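Local coordinates for pectate lyase (Bacillus subtilis, PDB 5AMV), which cleaves polygalacturonate, the backbone of pectin, by calcium-dependent beta-elimination, leaving oligosaccharides with an unsaturated sugar at their non-reducing ends, at residues V123-T129 / Q146-V152; G23-A27 / T52-I56; I188-I194 / N230-T236; L3-T7 / I153-I157; A138-G143 / N156-A162. All blocks are in the same frame, centred on the assembly; numbering follows the deposited sequence.

Contact 1. Residues V123-T129 / Q146-V152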
# COMPACT_ATOMS: atom_id res chain seq x y z
N VAL A 123 -11.60 0.28 8.47
CA VAL A 123 -12.38 -0.92 8.84
C VAL A 123 -11.48 -2.14 8.80
O VAL A 123 -10.60 -2.24 7.90
CB VAL A 123 -13.63 -1.15 7.93
CG1 VAL A 123 -14.68 -0.09 8.25
CG2 VAL A 123 -13.21 -1.18 6.39
N ASP A 124 -11.71 -3.07 9.73
CA ASP A 124 -10.96 -4.33 9.77
C ASP A 124 -11.64 -5.38 8.95
O ASP A 124 -12.87 -5.57 9.01
CB ASP A 124 -10.76 -4.85 11.19
CG ASP A 124 -9.89 -3.91 12.07
OD1 ASP A 124 -9.11 -3.05 11.57
OD2 ASP A 124 -9.98 -4.03 13.30
N ILE A 125 -10.83 -6.08 8.16
CA ILE A 125 -11.33 -7.17 7.33
C ILE A 125 -11.10 -8.49 8.10
O ILE A 125 -9.94 -8.87 8.35
CB ILE A 125 -10.62 -7.24 5.96
CG1 ILE A 125 -10.49 -5.81 5.34
CG2 ILE A 125 -11.36 -8.26 5.05
CD1 ILE A 125 -11.84 -5.00 5.15
N PRO A 126 -12.19 -9.16 8.49
CA PRO A 126 -12.01 -10.39 9.27
C PRO A 126 -11.59 -11.56 8.40
O PRO A 126 -11.56 -11.47 7.16
CB PRO A 126 -13.42 -10.64 9.84
CG PRO A 126 -14.35 -10.14 8.77
CD PRO A 126 -13.61 -8.94 8.13
N ALA A 127 -11.23 -12.66 9.06
CA ALA A 127 -10.72 -13.84 8.37
C ALA A 127 -11.72 -14.45 7.40
O ALA A 127 -12.96 -14.38 7.61
CB ALA A 127 -10.33 -14.90 9.42
N ASN A 128 -11.19 -15.14 6.38
CA ASN A 128 -12.00 -15.90 5.41
C ASN A 128 -12.99 -15.01 4.69
O ASN A 128 -14.21 -15.26 4.68
CB ASN A 128 -12.73 -17.08 6.09
CG ASN A 128 -11.81 -17.92 6.97
OD1 ASN A 128 -10.72 -18.30 6.55
ND2 ASN A 128 -12.23 -18.19 8.20
N THR A 129 -12.45 -13.94 4.10
CA THR A 129 -13.29 -12.92 3.45
C THR A 129 -12.76 -12.69 2.06
O THR A 129 -11.54 -12.56 1.88
CB THR A 129 -13.22 -11.61 4.22
OG1 THR A 129 -13.70 -11.80 5.56
CG2 THR A 129 -14.07 -10.55 3.54
N GLN A 146 -8.00 -2.47 6.89
CA GLN A 146 -6.90 -3.06 7.68
C GLN A 146 -7.09 -4.56 7.75
O GLN A 146 -8.20 -5.02 8.00
CB GLN A 146 -6.84 -2.45 9.10
CG GLN A 146 -5.72 -3.09 9.88
CD GLN A 146 -5.38 -2.44 11.22
OE1 GLN A 146 -4.21 -2.08 11.45
NE2 GLN A 146 -6.37 -2.33 12.12
N ILE A 147 -6.04 -5.33 7.48
CA ILE A 147 -6.14 -6.78 7.54
C ILE A 147 -5.17 -7.28 8.61
O ILE A 147 -3.95 -7.24 8.41
CB ILE A 147 -5.89 -7.49 6.15
CG1 ILE A 147 -6.75 -6.86 5.05
CG2 ILE A 147 -6.15 -8.99 6.30
CD1 ILE A 147 -6.23 -7.17 3.59
N LYS A 148 -5.72 -7.74 9.74
CA LYS A 148 -4.91 -8.35 10.81
C LYS A 148 -5.12 -9.85 10.85
O LYS A 148 -4.44 -10.56 11.59
CB LYS A 148 -5.32 -7.78 12.20
CG LYS A 148 -5.34 -6.26 12.23
CD LYS A 148 -5.58 -5.67 13.67
CE LYS A 148 -6.99 -5.97 14.17
NZ LYS A 148 -7.18 -5.52 15.60
N SER A 149 -6.05 -10.31 10.02
CA SER A 149 -6.55 -11.68 10.06
C SER A 149 -5.88 -12.55 8.99
O SER A 149 -5.03 -12.09 8.20
CB SER A 149 -8.05 -11.61 9.81
OG SER A 149 -8.28 -11.01 8.54
N ASP A 150 -6.30 -13.81 8.94
CA ASP A 150 -5.83 -14.75 7.93
C ASP A 150 -6.85 -14.99 6.85
O ASP A 150 -8.05 -15.08 7.12
CB ASP A 150 -5.49 -16.10 8.59
CG ASP A 150 -4.83 -17.11 7.61
OD1 ASP A 150 -3.60 -17.00 7.43
OD2 ASP A 150 -5.50 -18.03 7.07
N ASN A 151 -6.36 -15.13 5.62
CA ASN A 151 -7.12 -15.71 4.51
C ASN A 151 -8.12 -14.71 3.93
O ASN A 151 -9.34 -14.80 4.11
CB ASN A 151 -7.83 -17.01 4.92
CG ASN A 151 -8.35 -17.77 3.72
OD1 ASN A 151 -7.77 -17.71 2.64
ND2 ASN A 151 -9.44 -18.52 3.91
N VAL A 152 -7.56 -13.75 3.19
CA VAL A 152 -8.36 -12.63 2.71
C VAL A 152 -8.01 -12.32 1.27
O VAL A 152 -6.82 -12.26 0.91
CB VAL A 152 -8.17 -11.34 3.61
CG1 VAL A 152 -8.86 -10.12 2.97
CG2 VAL A 152 -8.71 -11.57 5.05
O HOH W 1 -8.48 -7.61 10.36
O HOH W 2 -7.99 -18.83 8.23

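Contact 2. Residues G23-A27 / T52-I56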
# COMPACT_ATOMS: atom_id res chain seq x y z
N GLY A 23 -9.85 -17.08 0.85
CA GLY A 23 -10.77 -16.01 1.27
C GLY A 23 -12.12 -16.59 1.68
O GLY A 23 -12.18 -17.58 2.44
N GLY A 24 -13.21 -16.00 1.16
CA GLY A 24 -14.58 -16.42 1.51
C GLY A 24 -15.24 -17.35 0.50
O GLY A 24 -16.48 -17.46 0.46
N SER A 25 -14.43 -18.05 -0.30
CA SER A 25 -14.94 -18.88 -1.39
C SER A 25 -15.92 -19.96 -0.94
O SER A 25 -16.79 -20.36 -1.70
CB SER A 25 -13.80 -19.50 -2.21
OG SER A 25 -12.96 -20.26 -1.37
N LYS A 26 -15.79 -20.40 0.30
CA LYS A 26 -16.71 -21.40 0.84
C LYS A 26 -17.99 -20.78 1.42
O LYS A 26 -18.79 -21.50 2.01
CB LYS A 26 -16.01 -22.27 1.90
CG LYS A 26 -14.87 -23.16 1.32
CD LYS A 26 -14.25 -24.01 2.45
CE LYS A 26 -13.17 -24.99 1.95
NZ LYS A 26 -11.99 -24.34 1.26
N ALA A 27 -18.20 -19.47 1.26
CA ALA A 27 -19.39 -18.80 1.85
C ALA A 27 -20.71 -19.50 1.48
O ALA A 27 -20.92 -19.88 0.34
CB ALA A 27 -19.47 -17.33 1.41
N THR A 52 -16.60 -16.40 9.88
CA THR A 52 -17.53 -17.03 8.94
C THR A 52 -17.11 -16.75 7.47
O THR A 52 -16.99 -15.58 7.12
CB THR A 52 -18.94 -16.45 9.15
OG1 THR A 52 -19.31 -16.62 10.54
CG2 THR A 52 -19.97 -17.12 8.28
N PRO A 53 -16.91 -17.80 6.64
CA PRO A 53 -16.58 -17.45 5.24
C PRO A 53 -17.64 -16.55 4.61
O PRO A 53 -18.86 -16.79 4.75
CB PRO A 53 -16.54 -18.80 4.53
CG PRO A 53 -16.17 -19.77 5.62
CD PRO A 53 -16.78 -19.25 6.89
N LYS A 54 -17.17 -15.47 3.96
CA LYS A 54 -18.08 -14.48 3.38
C LYS A 54 -17.56 -13.86 2.07
O LYS A 54 -16.36 -13.70 1.88
CB LYS A 54 -18.33 -13.36 4.40
CG LYS A 54 -17.10 -12.49 4.65
CD LYS A 54 -17.14 -11.67 5.92
CE LYS A 54 -16.90 -12.51 7.16
NZ LYS A 54 -15.58 -13.30 7.12
N ILE A 55 -18.48 -13.53 1.16
CA ILE A 55 -18.14 -12.86 -0.07
C ILE A 55 -18.87 -11.54 -0.04
O ILE A 55 -20.08 -11.49 0.27
CB ILE A 55 -18.55 -13.70 -1.30
CG1 ILE A 55 -17.74 -14.99 -1.32
CG2 ILE A 55 -18.32 -12.91 -2.63
CD1 ILE A 55 -18.29 -16.06 -2.21
N ILE A 56 -18.16 -10.47 -0.38
CA ILE A 56 -18.72 -9.12 -0.38
C ILE A 56 -18.44 -8.49 -1.71
O ILE A 56 -17.27 -8.28 -2.04
CB ILE A 56 -18.09 -8.26 0.74
CG1 ILE A 56 -18.40 -8.85 2.11
CG2 ILE A 56 -18.57 -6.77 0.64
CD1 ILE A 56 -17.61 -8.20 3.26

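Contact 3. Residues I188-I194 / N230-T236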
# COMPACT_ATOMS: atom_id res chain seq x y z
N ILE A 188 -1.79 -4.12 5.84
CA ILE A 188 -1.70 -5.50 6.35
C ILE A 188 -0.92 -5.47 7.62
O ILE A 188 0.29 -5.23 7.60
CB ILE A 188 -1.07 -6.45 5.31
CG1 ILE A 188 -1.80 -6.28 3.97
CG2 ILE A 188 -1.13 -7.90 5.82
CD1 ILE A 188 -1.18 -7.13 2.79
N ASN A 189 -1.62 -5.62 8.75
CA ASN A 189 -0.99 -5.44 10.04
C ASN A 189 -1.06 -6.79 10.77
O ASN A 189 -2.03 -7.07 11.43
CB ASN A 189 -1.73 -4.32 10.80
CG ASN A 189 -1.33 -4.20 12.23
OD1 ASN A 189 -0.30 -4.73 12.65
ND2 ASN A 189 -2.13 -3.46 13.01
N GLY A 190 -0.04 -7.64 10.57
CA GLY A 190 -0.06 -9.00 11.09
C GLY A 190 -0.84 -9.96 10.22
O GLY A 190 -0.88 -11.16 10.48
N GLY A 191 -1.50 -9.45 9.16
CA GLY A 191 -2.33 -10.29 8.32
C GLY A 191 -1.52 -11.33 7.54
O GLY A 191 -0.34 -11.13 7.19
N THR A 192 -2.16 -12.46 7.28
CA THR A 192 -1.48 -13.59 6.67
C THR A 192 -2.40 -14.24 5.62
O THR A 192 -3.62 -14.22 5.76
CB THR A 192 -1.06 -14.70 7.73
OG1 THR A 192 -2.18 -15.02 8.58
CG2 THR A 192 0.10 -14.24 8.61
N HIS A 193 -1.80 -14.86 4.61
CA HIS A 193 -2.56 -15.48 3.51
C HIS A 193 -3.50 -14.46 2.88
O HIS A 193 -4.72 -14.53 3.03
CB HIS A 193 -3.28 -16.78 3.90
CG HIS A 193 -2.33 -17.87 4.28
ND1 HIS A 193 -2.10 -18.23 5.58
CD2 HIS A 193 -1.48 -18.59 3.52
CE1 HIS A 193 -1.21 -19.21 5.61
NE2 HIS A 193 -0.81 -19.44 4.37
N ILE A 194 -2.88 -13.53 2.17
CA ILE A 194 -3.62 -12.42 1.57
C ILE A 194 -3.30 -12.34 0.09
O ILE A 194 -2.18 -12.47 -0.31
CB ILE A 194 -3.32 -11.08 2.29
CG1 ILE A 194 -3.91 -11.14 3.73
CG2 ILE A 194 -3.94 -9.84 1.52
CD1 ILE A 194 -3.27 -10.25 4.69
N ASN A 230 4.34 -5.64 11.11
CA ASN A 230 4.04 -6.46 12.29
C ASN A 230 3.82 -7.96 12.03
O ASN A 230 2.80 -8.58 12.43
CB ASN A 230 2.90 -5.80 13.08
CG ASN A 230 3.26 -4.38 13.52
OD1 ASN A 230 4.42 -4.08 13.79
ND2 ASN A 230 2.26 -3.49 13.53
N GLY A 231 4.76 -8.53 11.29
CA GLY A 231 4.80 -9.96 11.06
C GLY A 231 3.83 -10.44 10.01
O GLY A 231 3.60 -11.65 9.87
N ALA A 232 3.26 -9.49 9.24
CA ALA A 232 2.47 -9.84 8.07
C ALA A 232 3.24 -10.90 7.25
O ALA A 232 4.46 -10.83 7.16
CB ALA A 232 2.21 -8.58 7.21
N ASN A 233 2.55 -11.86 6.65
CA ASN A 233 3.28 -12.97 6.00
C ASN A 233 2.40 -13.74 5.03
O ASN A 233 1.21 -13.92 5.28
CB ASN A 233 3.80 -13.95 7.10
CG ASN A 233 5.13 -14.60 6.78
OD1 ASN A 233 5.86 -14.20 5.88
ND2 ASN A 233 5.43 -15.67 7.53
N TYR A 234 3.01 -14.22 3.94
CA TYR A 234 2.33 -15.08 2.95
C TYR A 234 1.28 -14.30 2.21
O TYR A 234 0.06 -14.47 2.41
CB TYR A 234 1.75 -16.37 3.55
CG TYR A 234 2.73 -17.18 4.37
CD1 TYR A 234 3.98 -17.54 3.82
CD2 TYR A 234 2.42 -17.58 5.67
CE1 TYR A 234 4.88 -18.31 4.55
CE2 TYR A 234 3.35 -18.34 6.43
CZ TYR A 234 4.56 -18.68 5.84
OH TYR A 234 5.48 -19.45 6.55
N ILE A 235 1.79 -13.46 1.30
CA ILE A 235 0.95 -12.48 0.62
C ILE A 235 1.35 -12.41 -0.84
O ILE A 235 2.54 -12.39 -1.16
CB ILE A 235 1.21 -11.08 1.24
CG1 ILE A 235 0.76 -11.08 2.71
CG2 ILE A 235 0.50 -9.95 0.45
CD1 ILE A 235 1.47 -10.00 3.57
N THR A 236 0.36 -12.36 -1.72
CA THR A 236 0.63 -12.15 -3.13
C THR A 236 -0.11 -10.89 -3.55
O THR A 236 -1.30 -10.78 -3.28
CB THR A 236 0.14 -13.34 -3.97
OG1 THR A 236 0.94 -14.49 -3.62
CG2 THR A 236 0.30 -13.08 -5.49

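Contact 4. Residues L3-T7 / I153-I157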
# COMPACT_ATOMS: atom_id res chain seq x y z
N LEU A 3 -15.94 -14.54 -10.01
CA LEU A 3 -14.93 -13.69 -9.33
C LEU A 3 -15.02 -13.77 -7.81
O LEU A 3 -13.99 -13.86 -7.12
CB LEU A 3 -15.09 -12.23 -9.80
CG LEU A 3 -14.12 -11.20 -9.22
CD1 LEU A 3 -12.72 -11.52 -9.69
CD2 LEU A 3 -14.49 -9.81 -9.72
N GLY A 4 -16.23 -13.77 -7.28
CA GLY A 4 -16.40 -13.82 -5.85
C GLY A 4 -15.97 -15.14 -5.24
O GLY A 4 -15.64 -15.18 -4.07
N HIS A 5 -15.99 -16.22 -6.04
CA HIS A 5 -15.66 -17.58 -5.55
C HIS A 5 -14.26 -18.07 -5.95
O HIS A 5 -13.83 -19.13 -5.52
CB HIS A 5 -16.72 -18.61 -5.98
CG HIS A 5 -18.05 -18.43 -5.29
ND1 HIS A 5 -19.02 -17.58 -5.77
CD2 HIS A 5 -18.55 -18.98 -4.17
CE1 HIS A 5 -20.06 -17.60 -4.96
NE2 HIS A 5 -19.81 -18.45 -3.98
N GLN A 6 -13.54 -17.27 -6.73
CA GLN A 6 -12.19 -17.58 -7.16
C GLN A 6 -11.18 -17.49 -6.03
O GLN A 6 -11.35 -16.74 -5.07
CB GLN A 6 -11.79 -16.69 -8.33
CG GLN A 6 -12.39 -17.16 -9.65
CD GLN A 6 -12.24 -16.14 -10.74
OE1 GLN A 6 -11.35 -15.29 -10.70
NE2 GLN A 6 -13.13 -16.20 -11.72
N THR A 7 -10.14 -18.32 -6.12
CA THR A 7 -9.13 -18.39 -5.07
C THR A 7 -7.75 -18.25 -5.68
O THR A 7 -7.60 -18.36 -6.91
CB THR A 7 -9.20 -19.71 -4.30
OG1 THR A 7 -9.01 -20.80 -5.21
CG2 THR A 7 -10.57 -19.89 -3.55
N ILE A 153 -9.05 -12.09 0.46
CA ILE A 153 -8.88 -11.78 -0.95
C ILE A 153 -9.53 -10.42 -1.24
O ILE A 153 -10.67 -10.23 -0.87
CB ILE A 153 -9.51 -12.88 -1.84
CG1 ILE A 153 -8.75 -14.21 -1.65
CG2 ILE A 153 -9.54 -12.46 -3.30
CD1 ILE A 153 -9.44 -15.39 -2.34
N ILE A 154 -8.79 -9.52 -1.90
CA ILE A 154 -9.32 -8.21 -2.31
C ILE A 154 -9.02 -8.04 -3.81
O ILE A 154 -7.84 -8.05 -4.18
CB ILE A 154 -8.61 -7.05 -1.54
CG1 ILE A 154 -8.62 -7.28 -0.00
CG2 ILE A 154 -9.22 -5.69 -1.97
CD1 ILE A 154 -9.99 -7.28 0.64
N ARG A 155 -10.05 -7.87 -4.65
CA ARG A 155 -9.87 -7.79 -6.10
C ARG A 155 -10.81 -6.80 -6.77
O ARG A 155 -11.95 -6.64 -6.35
CB ARG A 155 -10.06 -9.17 -6.79
CG ARG A 155 -9.19 -10.29 -6.17
CD ARG A 155 -9.43 -11.68 -6.79
NE ARG A 155 -8.92 -11.73 -8.16
CZ ARG A 155 -9.18 -12.71 -9.02
NH1 ARG A 155 -9.98 -13.71 -8.67
NH2 ARG A 155 -8.67 -12.68 -10.24
N ASN A 156 -10.33 -6.24 -7.87
CA ASN A 156 -11.15 -5.52 -8.85
C ASN A 156 -11.83 -4.27 -8.27
O ASN A 156 -12.98 -3.95 -8.63
CB ASN A 156 -12.21 -6.45 -9.47
CG ASN A 156 -12.79 -5.86 -10.73
OD1 ASN A 156 -12.05 -5.36 -11.58
ND2 ASN A 156 -14.12 -5.99 -10.90
N ILE A 157 -11.10 -3.57 -7.40
CA ILE A 157 -11.59 -2.34 -6.77
C ILE A 157 -10.56 -1.23 -6.98
O ILE A 157 -9.37 -1.46 -6.82
CB ILE A 157 -11.82 -2.52 -5.25
CG1 ILE A 157 -12.93 -3.53 -4.95
CG2 ILE A 157 -12.15 -1.16 -4.52
CD1 ILE A 157 -12.69 -4.28 -3.62
O HOH W 3 -11.48 -14.04 -6.07
O HOH W 4 -8.07 -15.44 -11.19
O HOH W 5 -10.54 -13.65 -12.81

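Contact 5. Residues A138-G143 / N156-A162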
# COMPACT_ATOMS: atom_id res chain seq x y z
N ALA A 138 -16.21 -0.27 -9.47
CA ALA A 138 -16.26 -0.37 -8.01
C ALA A 138 -15.15 0.49 -7.40
O ALA A 138 -14.00 0.36 -7.79
CB ALA A 138 -16.10 -1.80 -7.57
N LYS A 139 -15.48 1.32 -6.43
CA LYS A 139 -14.51 2.28 -5.86
C LYS A 139 -14.70 2.33 -4.34
O LYS A 139 -15.83 2.28 -3.85
CB LYS A 139 -14.75 3.69 -6.42
CG LYS A 139 -14.52 3.84 -7.92
CD LYS A 139 -14.87 5.28 -8.31
CE LYS A 139 -14.69 5.56 -9.80
NZ LYS A 139 -15.37 4.57 -10.68
N VAL A 140 -13.58 2.42 -3.62
CA VAL A 140 -13.61 2.75 -2.21
C VAL A 140 -12.86 4.10 -2.10
O VAL A 140 -11.69 4.21 -2.49
CB VAL A 140 -12.90 1.65 -1.36
CG1 VAL A 140 -12.67 2.12 0.08
CG2 VAL A 140 -13.72 0.37 -1.37
N VAL A 141 -13.55 5.12 -1.57
CA VAL A 141 -13.03 6.46 -1.56
C VAL A 141 -12.81 6.93 -0.13
O VAL A 141 -13.75 6.92 0.67
CB VAL A 141 -14.00 7.47 -2.31
CG1 VAL A 141 -13.41 8.86 -2.34
CG2 VAL A 141 -14.19 7.00 -3.78
N GLY A 142 -11.57 7.30 0.20
CA GLY A 142 -11.25 7.75 1.57
C GLY A 142 -10.98 6.65 2.59
O GLY A 142 -10.47 6.93 3.66
N GLY A 143 -11.29 5.40 2.24
CA GLY A 143 -11.21 4.29 3.18
C GLY A 143 -9.82 3.67 3.33
O GLY A 143 -8.98 3.77 2.43
N ASN A 156 -10.33 -6.24 -7.87
CA ASN A 156 -11.15 -5.52 -8.85
C ASN A 156 -11.83 -4.27 -8.27
O ASN A 156 -12.98 -3.95 -8.63
CB ASN A 156 -12.21 -6.45 -9.47
CG ASN A 156 -12.79 -5.86 -10.73
OD1 ASN A 156 -12.05 -5.36 -11.58
ND2 ASN A 156 -14.12 -5.99 -10.90
N ILE A 157 -11.10 -3.57 -7.40
CA ILE A 157 -11.59 -2.34 -6.77
C ILE A 157 -10.56 -1.23 -6.98
O ILE A 157 -9.37 -1.46 -6.82
CB ILE A 157 -11.82 -2.52 -5.25
CG1 ILE A 157 -12.93 -3.53 -4.95
CG2 ILE A 157 -12.15 -1.16 -4.52
CD1 ILE A 157 -12.69 -4.28 -3.62
N GLU A 158 -11.07 -0.04 -7.23
CA GLU A 158 -10.25 1.17 -7.31
C GLU A 158 -10.33 1.86 -5.94
O GLU A 158 -11.40 2.32 -5.53
CB GLU A 158 -10.70 2.11 -8.44
CG GLU A 158 -9.86 3.42 -8.45
CD GLU A 158 -10.28 4.40 -9.53
OE1 GLU A 158 -11.13 4.02 -10.39
OE2 GLU A 158 -9.75 5.52 -9.56
N PHE A 159 -9.20 1.94 -5.24
CA PHE A 159 -9.13 2.66 -3.95
C PHE A 159 -8.57 4.03 -4.23
O PHE A 159 -7.52 4.14 -4.84
CB PHE A 159 -8.14 1.91 -3.03
CG PHE A 159 -8.65 0.60 -2.53
CD1 PHE A 159 -8.54 -0.61 -3.28
CD2 PHE A 159 -9.27 0.54 -1.28
CE1 PHE A 159 -9.01 -1.82 -2.78
CE2 PHE A 159 -9.76 -0.66 -0.77
CZ PHE A 159 -9.64 -1.84 -1.51
N GLN A 160 -9.24 5.08 -3.77
CA GLN A 160 -8.82 6.46 -4.02
C GLN A 160 -8.64 7.17 -2.68
O GLN A 160 -9.49 7.06 -1.79
CB GLN A 160 -9.91 7.21 -4.77
CG GLN A 160 -10.32 6.62 -6.13
CD GLN A 160 -11.31 7.55 -6.83
OE1 GLN A 160 -11.95 8.38 -6.18
NE2 GLN A 160 -11.40 7.45 -8.13
N ASP A 161 -7.55 7.94 -2.59
CA ASP A 161 -7.46 9.10 -1.71
C ASP A 161 -7.78 8.78 -0.25
O ASP A 161 -8.80 9.23 0.29
CB ASP A 161 -8.38 10.22 -2.28
CG ASP A 161 -8.10 11.59 -1.66
OD1 ASP A 161 -7.09 11.74 -0.96
OD2 ASP A 161 -8.91 12.50 -1.88
N ALA A 162 -6.92 7.94 0.36
CA ALA A 162 -7.03 7.68 1.79
C ALA A 162 -6.38 8.89 2.52
O ALA A 162 -5.15 8.97 2.71
CB ALA A 162 -6.37 6.30 2.14
O HOH W 6 -14.43 -2.48 -10.50
O HOH W 7 -12.85 2.44 -11.35
O HOH W 8 -8.89 4.22 -0.38

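Contact 1. Residues V123-T129 / Q146-V152
The carbonyl oxygen of Ile125 is gripped from two sources: the hydroxyl of Ser149 donates to it, OG to O 2.7 Å, and so does a bridging water that in turn accepts from the backbone N of Lys148. Both segments belong to successive turns of the parallel beta-helix of polysaccharide lyase family 1, and each leaves one parallel sheet and bends into the next. Where the ladder is broken, serine suits its place, for its OG, set between the backbone N and the carbonyl carbon, reaches the Ile125 oxygen.

Before the bend, Gln146 N donates to Val123 O and Ile125 N to Gln146 O. The side chains of Asp124 and Gln146 lie side by side, and Gln146 NE2 gives a nearly straight bond (173°) to Asp124 OD1, 2.9 Å away on the syn side but 32° out of the carboxylate plane. Lys148 NZ stands at the long distance of 3.9 Å from Asp124 OD2 and has a firmer salt bridge with Glu48. With alanine at Asp124, Gln146 NE2 would probably lose this acceptor, leaving Asn189 as the main hold on the amide. Inside, Ile125 CG1 packs on Ile147 CG1 at 3.9 Å, while its CG2 meets Val152 CG1, the two side chains nearly perpendicular.

At the corner, Asn128 and Asn151 occupy equivalent places on adjacent coils, both with positive phi, which asparagine tolerates well. Asn128 ND2 bonds Thr51 O, and Asn151 OD1 the N atoms of Thr22 and Gly23. Their amide planes stand 71° apart, yet Asn151 ND2 reaches Asn128 OD1 at 2.9 Å on a lone pair in the carbonyl plane.

Contact 2. Residues G23-A27 / T52-I56
Ala27 sets its methyl against the backbone of strand 54-58 of the parallel beta-helix: CB lies 3.4 Å from Pro53 O and 3.7 Å from Lys54 CA, and so small a group fits close against the chain. It closes a type I beta turn, Gly24 to Ala27, held by Ala27 N donating to Gly24 O at 2.8 Å. The Pro53 ring brings its CB up beside the end of this turn, close to Ala27 N and the carbonyl carbon of Lys26.

Ile55 meets the turn as well. Its CG1 lies anti to the carbonyl carbon and beside the backbone N (chi1 -65°), which carries that branch to Gly24 O, 3.3 Å from CG1, and lets CD1 continue past the same oxygen to the methyl of Ala27. A glycine here would probably strip Gly24 O and the Ala27 methyl of this apolar cover and leave a gap beside the turn. Gly24 itself must lack a side chain, since a CB would run into Lys54 O; instead its CA points a hydrogen almost straight at that oxygen, CA to O 3.3 Å.

Lys54 points away from the turn. Its chain curls back, CG between the backbone N and the carbonyl carbon (chi1 70°) with further bends beyond, until NZ donates to Thr52 O at 2.7 Å. Asn50 O and Thr129 OG1 also bind NZ, which probably offsets the cost of burying its charge. Between turn and strand, by contrast, the chemistry is van der Waals contact and C-H...O approach, so this interface is fitted by shape, while the polar hold on the turn comes from Asn151 OD1 and Thr130 OG1, bonded to Gly23 N and Gly24 N.

Contact 3. Residues I188-I194 / N230-T236
Ile188 and Ile235 reach toward each other tip to tip, CD1 to CD1 4.0 Å, and Ile188 CG2 also touches the methyl of Ala232 at 3.7 Å. With Ile194, whose CB packs on Ile235 CG1, they form part of the apolar interior of the parallel beta-helix, where branched aliphatic side chains of successive turns lie one above another. Ala232, ahead of the corner, has a methyl small enough to fit against Ile188 CG2 and Gly191 O. Gly191 is a glycine because a CB would strike Ile194 CD1.

Round this centre runs a parallel ladder. Asn233 N donates to Gly191 O, His193 N to Asn233 O, Ile194 N to Tyr234 O, and Thr236 N to Ile194 O, the last at 2.9 Å. The chain corners at His193 and Tyr234, both with positive phi. Their side chains run the same way, with ring planes 25° apart but slid so far that the rings barely overlap; Tyr234 CB sits over the imidazole face, 4.2 Å from its centroid. His193 is held by further bonds, from ND1 to Asp150 and from NE2 to Tyr17 O, which probably fix its rotation, and Tyr17 also stacks on the Tyr234 ring.

At the polar edge, Gly190 has a positive phi, and beside it two asparagine amides meet with planes 60° apart. Asn189 ND2 binds Gln146 OE1, while Asn189 OD1 accepts from Asn230 ND2 at 3.0 Å, the donor lying 46° above the carbonyl plane.

Contact 4. Residues L3-T7 / I153-I157
Arg155 NH1 donates to Gln6 OE1 at 2.9 Å, the one direct hydrogen bond between the N-terminal segment and strand 152-155 of the parallel beta-helix, on whose outer side this segment lies. The bond is somewhat bent (150°), and the two side chains meet at about a right angle, with the amide turned 51° from the guanidinium plane. The arginine reaches it by a bend at chi3 in an otherwise extended chain. Glutamine is apt here: its oxygen serves the arginine while NE2 donates to Ala1 O.

Charge enters through a partner elsewhere, for Arg155 NE makes a salt bridge with Asp197 OD2 on the neighbouring strand, which would help to settle the positive charge of a buried residue.

Van der Waals contacts complete the fit. Leu3 CD1 lies over one face of the guanidinium, 3.7 Å from Arg155 NH1, and CD2 rests against CB and ND2 of Asn156, whose ND2 bonds Gly135 O. That reach follows from Leu3 CG standing anti to the backbone N (chi1 -180°). Ile153 CD1 packs on Gln6 O and on Thr7 CA.

Three waters bridge the segments. Two of them link Gln6 OE1 with Arg155 NH2, each with one weak bond. The third donates to Leu3 O at 2.7 Å and to Gln6 O at 2.9 Å, and accepts from Arg155 NH1 at 3.0 Å in the plane of the guanidinium.

Contact 5. Residues A138-G143 / N156-A162
The Phe159 ring lies alongside Val140, whose CB is 3.8 Å from Phe159 CD2. Ile157 CG2 sits over one face of the ring, 3.6 Å above the plane though offset toward the rim, and a water lies at the ring's edge in its plane. Phe145 meets Phe159 edge-to-face and Phe201 has its ring nearly parallel to it, so the phenylalanine joins an aromatic cluster within the helix. Val140 also places CG2 against Ile157 CG2, and its two branches suit this filling of space between turns.

The amide of Gln160 and the carboxylate of Glu158 are the flat groups on the opposite side of the strand. Gln160 NE2 donates to Glu158 OE2 at 2.9 Å, in its own amide plane but from above the carboxylate plane, and Gln160 OE1 lies 3.6 Å from Val141 CG2. Lys139 runs beside Glu158, pointing the same way, though it has two conformers and the place of its end is tentative.

Between these two layers the strands pair in parallel, axes 4.7 Å apart: Glu158 N to Ala138 O, Val140 N to Glu158 O, Gln160 N to Val140 O, and Gly142 N to Gln160 O, this last at 2.9 Å and nearly straight (175°). At Gly142's backbone angles a CB would be jammed against the preceding carbonyl O. Alternation of buried Val140 and Phe159 with partly exposed Lys139, Glu158, Val141 and Gln160 is characteristic of adjacent coils of a parallel beta-helix, with Ala162 at the end near the calcium-binding aspartates Asp184 and Asp223.

How the contacts relate
Along the chain, contact 4 brings the N-terminal segment to strand 152-155, and contacts 1 and 2 are nested within the loop it closes. Contacts 1 and 5 alternate their segments, strands 139-141, 144-147, 152-155 and 158-160 following one another in the chain; contacts 4 and 5 share Asn156 and Ile157. Contact 3 carries the ladder on to the next coils: strands 144-147 and 186-189 are neighbours in a parallel sheet, and its centre is about 10 Å from that of contact 1. Contacts 2 and 4, also about 10 Å apart between centres, hold the N-terminal chain against the outside. Contacts 3 and 5, about 21 Å apart between centres, lie on different parts of the coils, yet both, like contact 1, have a side chain about 9 Å from the calcium ion.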